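Side-chain contacts in putative secreted lipase (Streptomyces sp. W007, PDB 5H6B), which probably hydrolyses the ester bonds of triacylglycerols as a thermostable secreted lipase of the alpha/beta-hydrolase fold: residues 36-41 / 165-170; 106-111 / 235-240; 111-116 / 174-179; 148-151 / 156-159. All blocks are in the same frame, centred on the assembly; numbering follows the deposited sequence.

Overall arrangement
The chain enters an alpha/beta-hydrolase fold built on a parallel sheet. The loop after strand 32-35 comes first, and residues 165-170 return to it to close contact 1. Next, strand 103-108 turns into helix 110-113. The end of the strand, at His108, meets helix 232-237 in contact 2, and the end of the helix, at Met113, reaches helix 175-181 in contact 3. The two share Gly111, and contact 3 nests inside contact 2. Contact 1 crosses both. Contact 4 closes a short local loop between helices 143-147 and 165-168, nested inside the other three, and it packs on Phe39 of contact 1. Together they tie surface loops and helices to the sheet end that carries the probable nucleophile elbow.

Contact 1. Residues 36-41 / 165-170; sequences HGTFGN and PGLADQ
Thr38 and Phe39, which both meet Leu167, sit at the centre of a type II beta turn from Gly37 to Gly40, where Gly37 O is gripped by two donors. His36 ND1 reaches Gly37 O at 2.7 Å, on a lone pair in the carbonyl plane and with a nearly straight N-H (163°). Gly40 N also donates to it, closing the turn. The turn follows strand 32-35 of an alpha/beta-hydrolase sheet. His36 and Gly37, at the start of the turn, form the His-Gly pair that in many lipases leads to the oxyanion-hole region, probably so here.

Thr38 has two working branches. Its hydroxyl is probably hydrogen-bonded to the side chain of Gln110, and the Gln170 side chain comes to the same hydroxyl from the opposite direction. Its methyl, CG2, is anti to the backbone N. That places CG2 over the centre of the Phe39 ring, 3.7 Å above the plane, and also against Leu167.

Leu167 reaches in from helix 165-168, and its side chain crosses that of Phe39 at about a right angle. Its CD2 stands 4.1 Å from Phe39 CZ. The same methyl, Leu167 CD2, is only 3.5 Å from Thr38 CG2, tighter than ordinary van der Waals contact.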
loop_
_atom_site.group_PDB
_atom_site.type_symbol
_atom_site.label_atom_id
_atom_site.label_comp_id
_atom_site.label_asym_id
_atom_site.label_seq_id
_atom_site.Cartn_x
_atom_site.Cartn_y
_atom_site.Cartn_z
ATOM N N HIS A 36 4.391 3.155 1.016
ATOM C CA HIS A 36 3.731 4.153 1.882
ATOM C C HIS A 36 2.686 5.001 1.173
ATOM O O HIS A 36 2.571 4.967 -0.025
ATOM C CB HIS A 36 4.781 5.084 2.516
ATOM C CG HIS A 36 5.536 5.887 1.522
ATOM N ND1 HIS A 36 4.983 6.955 0.851
ATOM C CD2 HIS A 36 6.799 5.758 1.063
ATOM C CE1 HIS A 36 5.881 7.449 0.015
ATOM N NE2 HIS A 36 6.992 6.744 0.135
ATOM N N GLY A 37 2.006 5.842 1.926
ATOM C CA GLY A 37 0.953 6.698 1.421
ATOM C C GLY A 37 1.445 8.105 1.218
ATOM O O GLY A 37 2.663 8.368 1.191
ATOM N N THR A 38 0.488 9.001 1.032
ATOM C CA THR A 38 0.792 10.399 0.765
ATOM C C THR A 38 1.373 11.002 2.019
ATOM O O THR A 38 0.908 10.729 3.108
ATOM C CB THR A 38 -0.479 11.160 0.319
ATOM O OG1 THR A 38 -1.057 10.485 -0.808
ATOM C CG2 THR A 38 -0.150 12.575 -0.086
ATOM N N PHE A 39 2.424 11.793 1.865
ATOM C CA PHE A 39 3.167 12.396 2.993
ATOM C C PHE A 39 3.924 11.406 3.871
ATOM O O PHE A 39 4.317 11.770 4.970
ATOM C CB PHE A 39 2.286 13.252 3.926
ATOM C CG PHE A 39 1.362 14.199 3.221
ATOM C CD1 PHE A 39 1.831 15.051 2.235
ATOM C CD2 PHE A 39 0.024 14.277 3.591
ATOM C CE1 PHE A 39 0.980 15.953 1.614
ATOM C CE2 PHE A 39 -0.838 15.168 2.962
ATOM C CZ PHE A 39 -0.354 16.011 1.969
ATOM N N GLY A 40 4.138 10.182 3.397
ATOM C CA GLY A 40 4.789 9.150 4.180
ATOM C C GLY A 40 6.177 8.868 3.648
ATOM O O GLY A 40 6.598 9.432 2.635
ATOM N N ASN A 41 6.872 7.963 4.326
ATOM C CA ASN A 41 8.171 7.485 3.875
ATOM C C ASN A 41 8.355 6.006 4.215
ATOM O O ASN A 41 7.493 5.376 4.858
ATOM C CB ASN A 41 9.286 8.353 4.497
ATOM C CG ASN A 41 9.289 8.284 6.005
ATOM O OD1 ASN A 41 9.492 7.224 6.574
ATOM N ND2 ASN A 41 9.046 9.411 6.658
ATOM N N PRO A 165 1.852 17.540 -7.860
ATOM C CA PRO A 165 1.384 16.502 -8.802
ATOM C C PRO A 165 0.894 15.200 -8.157
ATOM O O PRO A 165 -0.098 14.658 -8.601
ATOM C CB PRO A 165 2.622 16.222 -9.677
ATOM C CG PRO A 165 3.499 17.409 -9.518
ATOM C CD PRO A 165 3.264 17.897 -8.116
ATOM N N GLY A 166 1.605 14.716 -7.137
ATOM C CA GLY A 166 1.158 13.592 -6.326
ATOM C C GLY A 166 -0.226 13.741 -5.699
ATOM O O GLY A 166 -0.895 12.747 -5.460
ATOM N N LEU A 167 -0.660 14.975 -5.431
ATOM C CA LEU A 167 -2.017 15.236 -4.956
ATOM C C LEU A 167 -3.026 15.368 -6.093
ATOM O O LEU A 167 -4.133 14.789 -6.012
ATOM C CB LEU A 167 -2.055 16.477 -4.074
ATOM C CG LEU A 167 -1.023 16.553 -2.940
ATOM C CD1 LEU A 167 -1.284 17.809 -2.125
ATOM C CD2 LEU A 167 -1.041 15.324 -2.047
ATOM N N ALA A 168 -2.667 16.113 -7.148
ATOM C CA ALA A 168 -3.596 16.351 -8.261
ATOM C C ALA A 168 -3.896 15.069 -9.038
ATOM O O ALA A 168 -5.016 14.869 -9.499
ATOM C CB ALA A 168 -3.066 17.444 -9.200
ATOM N N ASP A 169 -2.880 14.217 -9.176
ATOM C CA ASP A 169 -3.016 12.915 -9.807
ATOM C C ASP A 169 -3.973 11.965 -9.063
ATOM O O ASP A 169 -4.504 11.048 -9.671
ATOM C CB ASP A 169 -1.635 12.224 -9.941
ATOM C CG ASP A 169 -0.783 12.774 -11.090
ATOM O OD1 ASP A 169 -1.259 13.615 -11.876
ATOM O OD2 ASP A 169 0.389 12.351 -11.217
ATOM N N GLN A 170 -4.170 12.156 -7.761
ATOM C CA GLN A 170 -5.118 11.338 -6.995
ATOM C C GLN A 170 -6.582 11.796 -7.121
ATOM O O GLN A 170 -7.470 11.100 -6.626
ATOM C CB GLN A 170 -4.721 11.272 -5.512
ATOM C CG GLN A 170 -3.382 10.595 -5.276
ATOM C CD GLN A 170 -3.002 10.531 -3.803
ATOM O OE1 GLN A 170 -2.122 11.253 -3.325
ATOM N NE2 GLN A 170 -3.675 9.689 -3.087
#

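Contact 2. Residues 106-111 / 235-240; sequences VGHSQG and IGTIDR
The imidazole of His108 lies between two carbon groups. Gly236 CA sits on one face, 3.4 Å above the plane and over the ring centre. Ser109 CB lies on the opposite face, offset toward the rim. The first is a CH-pi contact: Gly236 CA is 3.5 Å from the centroid of the His108 ring and 4° off the ring normal. Gly236 has no side chain, so the backbone itself can come down on the ring. Ile235 CG2 and Thr237 CG2 approach the ring obliquely, each at 4.4 Å, from His108 NE2 and from His108 CE1 respectively.

His108 CG is anti to the backbone N (chi1 -178°). This swings the ring from the end of strand 103-108 toward the weakly bonded helix 232-237. The polar atoms of the ring are engaged beyond the contact. NE2 is hydrogen-bonded to His232 O, and ND1 makes a weak bond to Asn45 OD1. These two bonds probably limit rotation of the ring. Thr237 turns its hydroxyl back to Val233 O, so it offers the histidine only its methyl.

Gly107, Ser109 and Gly111 fit the GxSxG nucleophile elbow of alpha/beta hydrolases. Ser109 has the strained backbone expected there, with a positive phi (63°), and its OG is hydrogen-bonded to His232 NE2. With Asp200, these two residues probably form the catalytic triad. Across the contact itself there is only CH-pi and van der Waals packing, while His108 NE2 bonds to the backbone of His232. This is consistent with His108 helping to position the probable catalytic histidine beside the serine.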
loop_
_atom_site.group_PDB
_atom_site.type_symbol
_atom_site.label_atom_id
_atom_site.label_comp_id
_atom_site.label_asym_id
_atom_site.label_seq_id
_atom_site.Cartn_x
_atom_site.Cartn_y
_atom_site.Cartn_z
ATOM N N VAL A 106 2.493 -4.726 -0.286
ATOM C CA VAL A 106 1.527 -4.167 0.647
ATOM C C VAL A 106 1.655 -2.649 0.611
ATOM O O VAL A 106 2.745 -2.116 0.787
ATOM C CB VAL A 106 1.719 -4.662 2.093
ATOM C CG1 VAL A 106 0.616 -4.087 2.982
ATOM C CG2 VAL A 106 1.706 -6.188 2.156
ATOM N N GLY A 107 0.532 -1.966 0.408
ATOM C CA GLY A 107 0.526 -0.521 0.304
ATOM C C GLY A 107 -0.600 0.169 1.055
ATOM O O GLY A 107 -1.721 -0.328 1.116
ATOM N N HIS A 108 -0.295 1.336 1.602
ATOM C CA HIS A 108 -1.258 2.141 2.350
ATOM C C HIS A 108 -1.647 3.347 1.526
ATOM O O HIS A 108 -0.764 4.083 1.059
ATOM C CB HIS A 108 -0.630 2.604 3.673
ATOM C CG HIS A 108 -1.562 3.401 4.542
ATOM N ND1 HIS A 108 -1.116 4.255 5.528
ATOM C CD2 HIS A 108 -2.911 3.494 4.551
ATOM C CE1 HIS A 108 -2.153 4.820 6.114
ATOM N NE2 HIS A 108 -3.251 4.378 5.537
ATOM N N SER A 109 -2.963 3.556 1.359
ATOM C CA SER A 109 -3.493 4.804 0.790
ATOM C C SER A 109 -3.000 4.970 -0.650
ATOM O O SER A 109 -3.120 4.011 -1.419
ATOM C CB SER A 109 -3.123 5.991 1.690
ATOM O OG SER A 109 -3.804 7.147 1.269
ATOM N N GLN A 110 -2.398 6.109 -1.015
ATOM C CA GLN A 110 -1.707 6.200 -2.318
ATOM C C GLN A 110 -0.852 4.979 -2.648
ATOM O O GLN A 110 -0.817 4.550 -3.807
ATOM C CB GLN A 110 -0.828 7.446 -2.437
ATOM C CG GLN A 110 -0.191 7.628 -3.823
ATOM C CD GLN A 110 0.702 8.868 -3.939
ATOM O OE1 GLN A 110 0.594 9.821 -3.160
ATOM N NE2 GLN A 110 1.564 8.862 -4.927
ATOM N N GLY A 111 -0.160 4.419 -1.662
ATOM C CA GLY A 111 0.710 3.273 -1.918
ATOM C C GLY A 111 0.008 1.962 -2.234
ATOM O O GLY A 111 0.629 1.041 -2.748
ATOM N N ILE A 235 -5.437 2.980 10.245
ATOM C CA ILE A 235 -5.591 1.644 9.659
ATOM C C ILE A 235 -4.301 1.145 8.980
ATOM O O ILE A 235 -3.990 -0.035 9.061
ATOM C CB ILE A 235 -6.817 1.554 8.709
ATOM C CG1 ILE A 235 -7.160 0.089 8.364
ATOM C CG2 ILE A 235 -6.614 2.347 7.430
ATOM C CD1 ILE A 235 -8.376 -0.031 7.460
ATOM N N GLY A 236 -3.546 2.034 8.343
ATOM C CA GLY A 236 -2.292 1.630 7.699
ATOM C C GLY A 236 -1.003 1.821 8.470
ATOM O O GLY A 236 0.069 1.489 7.965
ATOM N N THR A 237 -1.097 2.346 9.684
ATOM C CA THR A 237 0.084 2.656 10.504
ATOM C C THR A 237 0.152 1.816 11.786
ATOM O O THR A 237 1.169 1.195 12.045
ATOM C CB THR A 237 0.139 4.180 10.840
ATOM O OG1 THR A 237 -1.121 4.621 11.340
ATOM C CG2 THR A 237 0.456 4.984 9.619
ATOM N N ILE A 238 -0.932 1.780 12.563
ATOM C CA ILE A 238 -0.928 1.183 13.915
ATOM C C ILE A 238 -1.928 0.046 14.178
ATOM O O ILE A 238 -1.905 -0.572 15.240
ATOM C CB ILE A 238 -1.196 2.268 14.971
ATOM C CG1 ILE A 238 -2.561 2.921 14.758
ATOM C CG2 ILE A 238 -0.093 3.325 14.933
ATOM C CD1 ILE A 238 -3.020 3.721 15.955
ATOM N N ASP A 239 -2.812 -0.227 13.230
ATOM C CA ASP A 239 -3.908 -1.139 13.468
ATOM C C ASP A 239 -3.468 -2.611 13.259
ATOM O O ASP A 239 -3.313 -3.056 12.136
ATOM C CB ASP A 239 -5.069 -0.735 12.553
ATOM C CG ASP A 239 -6.348 -1.415 12.920
ATOM O OD1 ASP A 239 -6.263 -2.596 13.302
ATOM O OD2 ASP A 239 -7.420 -0.777 12.839
ATOM N N ARG A 240 -3.254 -3.340 14.355
ATOM C CA ARG A 240 -2.861 -4.757 14.300
ATOM C C ARG A 240 -3.967 -5.686 13.776
ATOM O O ARG A 240 -3.667 -6.768 13.285
ATOM C CB ARG A 240 -2.445 -5.288 15.671
ATOM C CG ARG A 240 -1.038 -4.951 16.091
ATOM C CD ARG A 240 -0.971 -3.562 16.631
ATOM N NE ARG A 240 0.310 -3.269 17.277
ATOM C CZ ARG A 240 0.762 -2.035 17.546
ATOM N NH1 ARG A 240 0.055 -0.931 17.224
ATOM N NH2 ARG A 240 1.951 -1.911 18.127
#

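Contact 3. Residues 111-116 / 174-179; sequences GGMMPN and SPFITK
Met113 and Phe176 run alongside each other, pointing opposite ways, and the sulfur meets the ring at its edge. Met113 SD lies 3.9 Å from Phe176 CE2. Met113 SD is 5.3 Å from the centroid of the Phe176 ring and 87° off the ring normal, so it lies in the ring plane. This is a Met-aromatic contact of the edge type, with the sulfur beside the C-H rim.

The thioether chain is bent at both chi2 (-90°) and chi3. The bend separates the tasks of its last two atoms: SD goes to the ring, and the terminal methyl goes to the neighbouring isoleucine. Met113 CE stands 4.0 Å from Ile177 CD1, and these two side chains pass at a slant. Phe176 holds its CG anti to the backbone N, which sends the ring toward Met113. Beyond the contact, the ring also meets Tyr117, with planes about 15° apart, and touches Ile80 of helix 80-98.

Both partners of Met113 stand on the first turn of helix 175-181, and that turn is well fixed. Ser174 is the N-cap: Ile177 N donates to Ser174 OG at 2.9 Å, and the bond is almost straight. Thr178 OG1 donates to Ser174 O at 2.7 Å from above the carbonyl plane. Thr178 N reaches the same oxygen from the opposite face. The turn thus presents Phe176 and Ile177 side by side as apolar groups.

No hydrogen bond crosses between the segments. The contact is buried apolar packing of a capped outer helix against helix 110-113, which begins in the probable nucleophile elbow of the alpha/beta-hydrolase fold.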
loop_
_atom_site.group_PDB
_atom_site.type_symbol
_atom_site.label_atom_id
_atom_site.label_comp_id
_atom_site.label_asym_id
_atom_site.label_seq_id
_atom_site.Cartn_x
_atom_site.Cartn_y
_atom_site.Cartn_z
ATOM N N GLY A 111 -0.160 4.419 -1.662
ATOM C CA GLY A 111 0.710 3.273 -1.918
ATOM C C GLY A 111 0.008 1.962 -2.234
ATOM O O GLY A 111 0.629 1.041 -2.748
ATOM N N GLY A 112 -1.267 1.849 -1.875
ATOM C CA GLY A 112 -2.093 0.716 -2.279
ATOM C C GLY A 112 -2.660 0.882 -3.685
ATOM O O GLY A 112 -3.008 -0.103 -4.326
ATOM N N MET A 113 -2.760 2.126 -4.157
ATOM C CA MET A 113 -3.286 2.411 -5.489
ATOM C C MET A 113 -2.206 2.470 -6.571
ATOM O O MET A 113 -2.347 1.838 -7.609
ATOM C CB MET A 113 -4.100 3.704 -5.473
ATOM C CG MET A 113 -4.541 4.168 -6.857
ATOM S SD MET A 113 -3.309 5.250 -7.602
ATOM C CE MET A 113 -3.667 6.828 -6.831
ATOM N N MET A 114 -1.157 3.249 -6.336
ATOM C CA MET A 114 -0.066 3.442 -7.306
ATOM C C MET A 114 0.530 2.171 -7.953
ATOM O O MET A 114 0.848 2.212 -9.130
ATOM C CB MET A 114 1.064 4.284 -6.669
ATOM C CG MET A 114 2.352 4.392 -7.484
ATOM S SD MET A 114 3.486 3.040 -7.160
ATOM C CE MET A 114 4.447 3.741 -5.815
ATOM N N PRO A 115 0.735 1.069 -7.193
ATOM C CA PRO A 115 1.215 -0.199 -7.809
ATOM C C PRO A 115 0.345 -0.782 -8.963
ATOM O O PRO A 115 0.854 -1.528 -9.807
ATOM C CB PRO A 115 1.233 -1.166 -6.633
ATOM C CG PRO A 115 1.478 -0.296 -5.438
ATOM C CD PRO A 115 0.770 0.998 -5.722
ATOM N N ASN A 116 -0.940 -0.436 -9.004
ATOM C CA ASN A 116 -1.797 -0.823 -10.123
ATOM C C ASN A 116 -1.332 -0.216 -11.451
ATOM O O ASN A 116 -1.516 -0.824 -12.511
ATOM C CB ASN A 116 -3.249 -0.465 -9.828
ATOM C CG ASN A 116 -3.788 -1.208 -8.617
ATOM O OD1 ASN A 116 -4.094 -0.613 -7.580
ATOM N ND2 ASN A 116 -3.876 -2.512 -8.727
ATOM N N SER A 174 -8.988 12.971 -12.708
ATOM C CA SER A 174 -7.713 13.498 -13.204
ATOM C C SER A 174 -7.286 12.736 -14.447
ATOM O O SER A 174 -7.794 11.642 -14.711
ATOM C CB SER A 174 -6.605 13.359 -12.155
ATOM O OG SER A 174 -6.156 12.010 -12.060
ATOM N N PRO A 175 -6.338 13.299 -15.210
ATOM C CA PRO A 175 -5.793 12.504 -16.300
ATOM C C PRO A 175 -5.204 11.195 -15.798
ATOM O O PRO A 175 -5.387 10.167 -16.446
ATOM C CB PRO A 175 -4.712 13.413 -16.909
ATOM C CG PRO A 175 -5.172 14.802 -16.592
ATOM C CD PRO A 175 -5.921 14.715 -15.284
ATOM N N PHE A 176 -4.532 11.218 -14.645
ATOM C CA PHE A 176 -3.894 10.003 -14.131
ATOM C C PHE A 176 -4.907 8.903 -13.757
ATOM O O PHE A 176 -4.736 7.741 -14.141
ATOM C CB PHE A 176 -3.011 10.299 -12.912
ATOM C CG PHE A 176 -2.346 9.073 -12.365
ATOM C CD1 PHE A 176 -1.222 8.556 -12.987
ATOM C CD2 PHE A 176 -2.887 8.395 -11.276
ATOM C CE1 PHE A 176 -0.610 7.415 -12.505
ATOM C CE2 PHE A 176 -2.286 7.257 -10.792
ATOM C CZ PHE A 176 -1.150 6.758 -11.414
ATOM N N ILE A 177 -5.921 9.262 -12.972
ATOM C CA ILE A 177 -6.935 8.296 -12.524
ATOM C C ILE A 177 -7.719 7.770 -13.743
ATOM O O ILE A 177 -7.934 6.556 -13.860
ATOM C CB ILE A 177 -7.855 8.903 -11.427
ATOM C CG1 ILE A 177 -7.052 9.128 -10.138
ATOM C CG2 ILE A 177 -9.076 8.028 -11.146
ATOM C CD1 ILE A 177 -6.420 7.882 -9.531
ATOM N N THR A 178 -8.085 8.669 -14.659
ATOM C CA THR A 178 -8.742 8.280 -15.929
ATOM C C THR A 178 -7.954 7.199 -16.692
ATOM O O THR A 178 -8.505 6.169 -17.080
ATOM C CB THR A 178 -8.981 9.516 -16.833
ATOM O OG1 THR A 178 -9.760 10.486 -16.114
ATOM C CG2 THR A 178 -9.720 9.127 -18.118
ATOM N N LYS A 179 -6.661 7.426 -16.877
ATOM C CA LYS A 179 -5.805 6.449 -17.545
ATOM C C LYS A 179 -5.803 5.135 -16.793
ATOM O O LYS A 179 -6.047 4.084 -17.381
ATOM C CB LYS A 179 -4.366 6.955 -17.676
ATOM C CG LYS A 179 -3.393 5.917 -18.227
ATOM C CD LYS A 179 -2.100 6.533 -18.739
ATOM C CE LYS A 179 -1.122 5.431 -19.124
ATOM N NZ LYS A 179 0.078 5.958 -19.823
#

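Contact 4. Residues 148-151 / 156-159; sequences KLLP and VEKF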
loop_
_atom_site.group_PDB
_atom_site.type_symbol
_atom_site.label_atom_id
_atom_site.label_comp_id
_atom_site.label_asym_id
_atom_site.label_seq_id
_atom_site.Cartn_x
_atom_site.Cartn_y
_atom_site.Cartn_z
ATOM N N LYS A 148 -7.609 16.382 4.633
ATOM C CA LYS A 148 -7.834 15.723 5.918
ATOM C C LYS A 148 -6.642 14.910 6.444
ATOM O O LYS A 148 -6.640 14.518 7.616
ATOM C CB LYS A 148 -9.123 14.895 5.882
ATOM C CG LYS A 148 -10.333 15.749 5.522
ATOM C CD LYS A 148 -11.620 15.234 6.144
ATOM C CE LYS A 148 -12.844 15.886 5.508
ATOM N NZ LYS A 148 -12.757 17.370 5.603
ATOM N N LEU A 149 -5.643 14.663 5.593
ATOM C CA LEU A 149 -4.333 14.161 6.056
ATOM C C LEU A 149 -3.480 15.190 6.815
ATOM O O LEU A 149 -2.670 14.812 7.657
ATOM C CB LEU A 149 -3.499 13.646 4.893
ATOM C CG LEU A 149 -3.984 12.431 4.121
ATOM C CD1 LEU A 149 -3.237 12.318 2.793
ATOM C CD2 LEU A 149 -3.853 11.157 4.964
ATOM N N LEU A 150 -3.660 16.474 6.518
ATOM C CA LEU A 150 -2.744 17.518 7.000
ATOM C C LEU A 150 -2.565 17.585 8.523
ATOM O O LEU A 150 -1.442 17.776 9.000
ATOM C CB LEU A 150 -3.147 18.888 6.448
ATOM C CG LEU A 150 -3.040 19.067 4.930
ATOM C CD1 LEU A 150 -3.516 20.470 4.600
ATOM C CD2 LEU A 150 -1.632 18.847 4.396
ATOM N N PRO A 151 -3.640 17.373 9.298
ATOM C CA PRO A 151 -3.443 17.407 10.752
ATOM C C PRO A 151 -2.447 16.372 11.296
ATOM O O PRO A 151 -1.932 16.546 12.406
ATOM C CB PRO A 151 -4.851 17.141 11.297
ATOM C CG PRO A 151 -5.764 17.626 10.206
ATOM C CD PRO A 151 -5.063 17.223 8.946
ATOM N N VAL A 156 4.157 19.945 6.397
ATOM C CA VAL A 156 4.132 19.702 4.959
ATOM C C VAL A 156 3.256 20.743 4.227
ATOM O O VAL A 156 3.448 20.970 3.028
ATOM C CB VAL A 156 3.698 18.243 4.602
ATOM C CG1 VAL A 156 2.182 18.096 4.469
ATOM C CG2 VAL A 156 4.354 17.807 3.297
ATOM N N GLU A 157 2.299 21.346 4.932
ATOM C CA GLU A 157 1.315 22.242 4.303
ATOM C C GLU A 157 1.954 23.406 3.515
ATOM O O GLU A 157 1.564 23.692 2.373
ATOM C CB GLU A 157 0.338 22.784 5.350
ATOM C CG GLU A 157 -0.860 23.520 4.749
ATOM C CD GLU A 157 -1.916 23.889 5.784
ATOM O OE1 GLU A 157 -1.999 23.228 6.839
ATOM O OE2 GLU A 157 -2.675 24.846 5.538
ATOM N N LYS A 158 2.961 24.041 4.108
ATOM C CA LYS A 158 3.657 25.154 3.442
ATOM C C LYS A 158 4.393 24.763 2.150
ATOM O O LYS A 158 4.627 25.619 1.318
ATOM C CB LYS A 158 4.585 25.894 4.417
ATOM C CG LYS A 158 5.779 25.094 4.910
ATOM C CD LYS A 158 6.196 25.522 6.309
ATOM C CE LYS A 158 7.255 24.601 6.891
ATOM N NZ LYS A 158 7.033 24.390 8.348
ATOM N N PHE A 159 4.700 23.480 1.950
ATOM C CA PHE A 159 5.386 23.036 0.724
ATOM C C PHE A 159 4.517 22.469 -0.376
ATOM O O PHE A 159 5.054 21.916 -1.321
ATOM C CB PHE A 159 6.439 21.996 1.076
ATOM C CG PHE A 159 7.330 22.424 2.177
ATOM C CD1 PHE A 159 8.117 23.563 2.032
ATOM C CD2 PHE A 159 7.368 21.727 3.365
ATOM C CE1 PHE A 159 8.946 23.980 3.053
ATOM C CE2 PHE A 159 8.198 22.139 4.387
ATOM C CZ PHE A 159 8.992 23.265 4.233
#
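Leu150 carries this contact, meeting Val156 and Glu157 with its two methyls. Its CB is directed toward residues 156-159. CG is anti to the carbonyl carbon (chi1 -65°) and divides the chain into two branches with different neighbours.

CD2 takes the inner branch. It lies 3.9 Å from Val156 CG1, and the two side chains cross at about a right angle. It also packs on Phe39 of the loop after strand 32-35, with Leu150 CD2 3.9 Å from Phe39 CZ. Val156 CG1 sits between its own backbone N and carbonyl carbon. From there it touches Phe39 as well, at 3.8 Å from Phe39 CE1. Both methyls lie on the same side of the Phe39 ring, Val156 CG1 over its face and Leu150 CD2 obliquely, toward CZ.

CD1 takes the outer branch and lies across the end of Glu157. Leu150 CD1 is 4.0 Å from Glu157 CG and 3.9 Å from Glu157 OE1. The glutamate chain is extended, and its aliphatic part lies beside the methyl while its carboxylate continues into the exposed surface.

Both segments include short 3-10 turns, and Phe159 N donates to Val156 O at 3.0 Å. They belong to the loop between helices 143-147 and 165-168.

No hydrogen bond or salt bridge joins the two segments. The pairing is dispersive, buried at Val156 and open at Glu157. Leu150 CD1 brings only hydrocarbon to the carboxylate, so solvation of that charge is probably left largely to water.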